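Local coordinates for protein BCL2-like 10 (Danio rerio, PDB 6FBX) that acts as a pro-survival member of the Bcl-2 family, restraining apoptosis in zebrafish and binding the BH3 region of Bad, at residues A[70-81]-A[117-125]. Numbering follows the deposited sequence.
Sequences SKCLQSVMRELV and RLAETIADY
Met77 lies against the ring of Tyr125 at the apolar centre of this helix pair, which belongs to the all-helical Bcl-2 fold. The axes of helices 70-80 and 117-125 cross at -36° and approach to 9.5 Å. Met77 CB sits over one face of the ring, 4.2 Å from the Tyr125 centroid, as a CH-pi contact. Its SD meets the same ring obliquely, a Met-aromatic pairing. The bend at chi3 (-65°) folds the methyl back, bringing Met77 CE within 3.6 Å of Tyr125 CB; methionine suits the place because its unbranched, pliable chain can follow both the ring and its stem. With CG anti to the backbone N (chi1 -177°), Tyr125 reaches along the partner helix until its hydroxyl end meets a methyl of Val81, near the ring plane. Leu73 extends the apolar layer between Leu118 and Ile122, and both Leu73 and Ile122 continue onto Thr98 of helix 88-107. Elsewhere on helix 70-80, Val76 packs on an apolar side chain of the bound BH3 peptide and Leu80 on its backbone, so this helix joins the peptide groove to the protein core.

Thr121 is a knob in the hole formed by Ser70, Leu73, Gln74 and Met77. Its CG2 touches Gln74 CG at 3.4 Å, while its hydroxyl bonds to Arg117 O, one turn back, which lets a polar residue be buried here. An alanine at this position would strip away both branches, and would probably leave a gap beside Gln74 and Met77. At the polar edge, a water accepts from Gln74 NE2 and donates to Thr121 O. Small enough for a close approach of the helices, Ser70 adds a weak hydrogen bond from OG to Arg117 O, 3.2 Å long.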
# COMPACT_ATOMS: atom_id res chain seq x y z
N SER A 70 1.15 -0.36 -12.32
CA SER A 70 2.24 -0.05 -11.40
C SER A 70 2.74 1.38 -11.59
O SER A 70 2.99 2.09 -10.61
CB SER A 70 3.39 -1.04 -11.61
OG SER A 70 3.09 -2.29 -11.01
N LYS A 71 2.89 1.82 -12.84
CA LYS A 71 3.32 3.19 -13.09
C LYS A 71 2.29 4.18 -12.55
O LYS A 71 2.66 5.18 -11.91
CB LYS A 71 3.54 3.41 -14.58
CG LYS A 71 4.00 4.81 -14.96
CD LYS A 71 5.33 5.16 -14.31
CE LYS A 71 5.91 6.43 -14.89
NZ LYS A 71 7.14 6.87 -14.17
N CYS A 72 1.01 3.92 -12.78
CA CYS A 72 -0.03 4.80 -12.27
C CYS A 72 -0.04 4.83 -10.75
O CYS A 72 -0.30 5.88 -10.15
CB CYS A 72 -1.40 4.37 -12.81
SG CYS A 72 -1.53 4.41 -14.63
N LEU A 73 0.25 3.70 -10.11
CA LEU A 73 0.27 3.65 -8.65
C LEU A 73 1.40 4.50 -8.09
O LEU A 73 1.24 5.16 -7.05
CB LEU A 73 0.39 2.20 -8.17
CG LEU A 73 0.44 1.96 -6.66
CD1 LEU A 73 -0.85 2.42 -5.99
CD2 LEU A 73 0.71 0.50 -6.35
N GLN A 74 2.55 4.51 -8.76
CA GLN A 74 3.65 5.37 -8.33
C GLN A 74 3.21 6.83 -8.29
O GLN A 74 3.55 7.57 -7.37
CB GLN A 74 4.86 5.20 -9.25
CG GLN A 74 5.57 3.87 -9.10
CD GLN A 74 6.73 3.74 -10.06
OE1 GLN A 74 6.76 4.37 -11.12
NE2 GLN A 74 7.71 2.91 -9.69
N SER A 75 2.45 7.27 -9.30
CA SER A 75 2.02 8.66 -9.35
C SER A 75 1.02 8.96 -8.24
O SER A 75 1.02 10.06 -7.67
CB SER A 75 1.43 8.99 -10.72
OG SER A 75 0.27 8.22 -10.98
N VAL A 76 0.15 8.00 -7.91
CA VAL A 76 -0.79 8.19 -6.81
C VAL A 76 -0.04 8.28 -5.48
O VAL A 76 -0.30 9.17 -4.66
CB VAL A 76 -1.84 7.07 -6.81
CG1 VAL A 76 -2.71 7.13 -5.55
CG2 VAL A 76 -2.72 7.18 -8.04
N MET A 77 0.89 7.36 -5.25
CA MET A 77 1.66 7.39 -4.00
C MET A 77 2.42 8.70 -3.86
O MET A 77 2.46 9.29 -2.77
CB MET A 77 2.63 6.21 -3.94
CG MET A 77 1.95 4.85 -3.85
SD MET A 77 3.10 3.49 -3.56
CE MET A 77 4.07 3.51 -5.07
N ARG A 78 3.01 9.17 -4.95
CA ARG A 78 3.70 10.46 -4.94
C ARG A 78 2.75 11.58 -4.53
O ARG A 78 3.11 12.45 -3.73
CB ARG A 78 4.29 10.72 -6.32
CG ARG A 78 5.09 12.01 -6.45
CD ARG A 78 5.67 12.14 -7.86
NE ARG A 78 6.39 10.93 -8.27
CZ ARG A 78 6.10 10.19 -9.35
NH1 ARG A 78 5.11 10.52 -10.17
NH2 ARG A 78 6.83 9.11 -9.61
N GLU A 79 1.52 11.58 -5.07
CA GLU A 79 0.56 12.63 -4.76
C GLU A 79 0.00 12.48 -3.35
O GLU A 79 -0.29 13.48 -2.69
CB GLU A 79 -0.57 12.62 -5.78
CG GLU A 79 -0.24 13.34 -7.08
CD GLU A 79 -0.09 14.83 -6.89
OE1 GLU A 79 -0.59 15.36 -5.88
OE2 GLU A 79 0.52 15.48 -7.76
N LEU A 80 -0.18 11.24 -2.88
CA LEU A 80 -0.64 11.02 -1.52
C LEU A 80 0.26 11.74 -0.52
O LEU A 80 -0.22 12.44 0.38
CB LEU A 80 -0.69 9.52 -1.22
CG LEU A 80 -0.94 9.08 0.22
CD1 LEU A 80 -2.18 9.75 0.80
CD2 LEU A 80 -1.07 7.57 0.29
N VAL A 81 1.57 11.59 -0.67
CA VAL A 81 2.54 12.22 0.22
C VAL A 81 3.08 13.52 -0.39
O VAL A 81 4.11 14.03 0.05
CB VAL A 81 3.69 11.26 0.58
CG1 VAL A 81 3.13 9.96 1.15
CG2 VAL A 81 4.59 11.02 -0.64
N ARG A 117 3.69 -7.27 -9.66
CA ARG A 117 4.22 -5.98 -10.08
C ARG A 117 3.80 -4.88 -9.11
O ARG A 117 4.59 -3.98 -8.80
CB ARG A 117 3.74 -5.65 -11.49
CG ARG A 117 4.12 -6.70 -12.53
CD ARG A 117 3.43 -6.43 -13.86
NE ARG A 117 4.17 -5.47 -14.69
CZ ARG A 117 4.95 -5.80 -15.72
NH1 ARG A 117 5.12 -7.07 -16.07
NH2 ARG A 117 5.57 -4.84 -16.40
N LEU A 118 2.56 -4.92 -8.62
CA LEU A 118 2.12 -3.92 -7.65
C LEU A 118 2.90 -4.05 -6.35
O LEU A 118 3.27 -3.04 -5.75
CB LEU A 118 0.62 -4.05 -7.40
CG LEU A 118 -0.29 -3.36 -8.42
CD1 LEU A 118 0.15 -3.60 -9.85
CD2 LEU A 118 -1.73 -3.81 -8.23
N ALA A 119 3.15 -5.28 -5.90
CA ALA A 119 3.94 -5.47 -4.69
C ALA A 119 5.34 -4.90 -4.86
O ALA A 119 5.87 -4.25 -3.94
CB ALA A 119 4.02 -6.96 -4.35
N GLU A 120 5.97 -5.13 -6.01
CA GLU A 120 7.30 -4.60 -6.26
C GLU A 120 7.29 -3.08 -6.32
O GLU A 120 8.26 -2.44 -5.89
CB GLU A 120 7.86 -5.19 -7.55
CG GLU A 120 8.11 -6.68 -7.49
CD GLU A 120 8.57 -7.26 -8.81
OE1 GLU A 120 9.62 -7.94 -8.83
OE2 GLU A 120 7.90 -7.02 -9.84
N THR A 121 6.21 -2.49 -6.84
CA THR A 121 6.11 -1.04 -6.88
C THR A 121 6.07 -0.44 -5.48
O THR A 121 6.76 0.55 -5.20
CB THR A 121 4.88 -0.63 -7.69
OG1 THR A 121 5.02 -1.11 -9.03
CG2 THR A 121 4.71 0.88 -7.71
N ILE A 122 5.28 -1.04 -4.58
CA ILE A 122 5.27 -0.59 -3.19
C ILE A 122 6.65 -0.74 -2.58
O ILE A 122 7.17 0.16 -1.92
CB ILE A 122 4.22 -1.37 -2.38
CG1 ILE A 122 2.80 -0.98 -2.81
CG2 ILE A 122 4.40 -1.11 -0.88
CD1 ILE A 122 1.72 -1.86 -2.21
N ALA A 123 7.27 -1.91 -2.79
CA ALA A 123 8.58 -2.18 -2.20
C ALA A 123 9.62 -1.18 -2.69
O ALA A 123 10.41 -0.66 -1.89
CB ALA A 123 9.00 -3.61 -2.52
N ASP A 124 9.65 -0.91 -3.99
CA ASP A 124 10.64 0.03 -4.52
C ASP A 124 10.42 1.43 -3.96
O ASP A 124 11.38 2.14 -3.64
CB ASP A 124 10.58 0.07 -6.05
CG ASP A 124 11.19 -1.17 -6.69
OD1 ASP A 124 10.82 -1.49 -7.84
OD2 ASP A 124 12.02 -1.83 -6.04
N TYR A 125 9.16 1.83 -3.80
CA TYR A 125 8.87 3.20 -3.37
C TYR A 125 9.22 3.40 -1.90
O TYR A 125 9.95 4.33 -1.55
CB TYR A 125 7.40 3.52 -3.62
CG TYR A 125 7.04 4.94 -3.26
CD1 TYR A 125 6.24 5.22 -2.16
CD2 TYR A 125 7.51 6.00 -4.01
CE1 TYR A 125 5.91 6.51 -1.82
CE2 TYR A 125 7.20 7.31 -3.68
CZ TYR A 125 6.40 7.56 -2.59
OH TYR A 125 6.08 8.85 -2.26
O HOH W 1 7.91 2.21 -7.20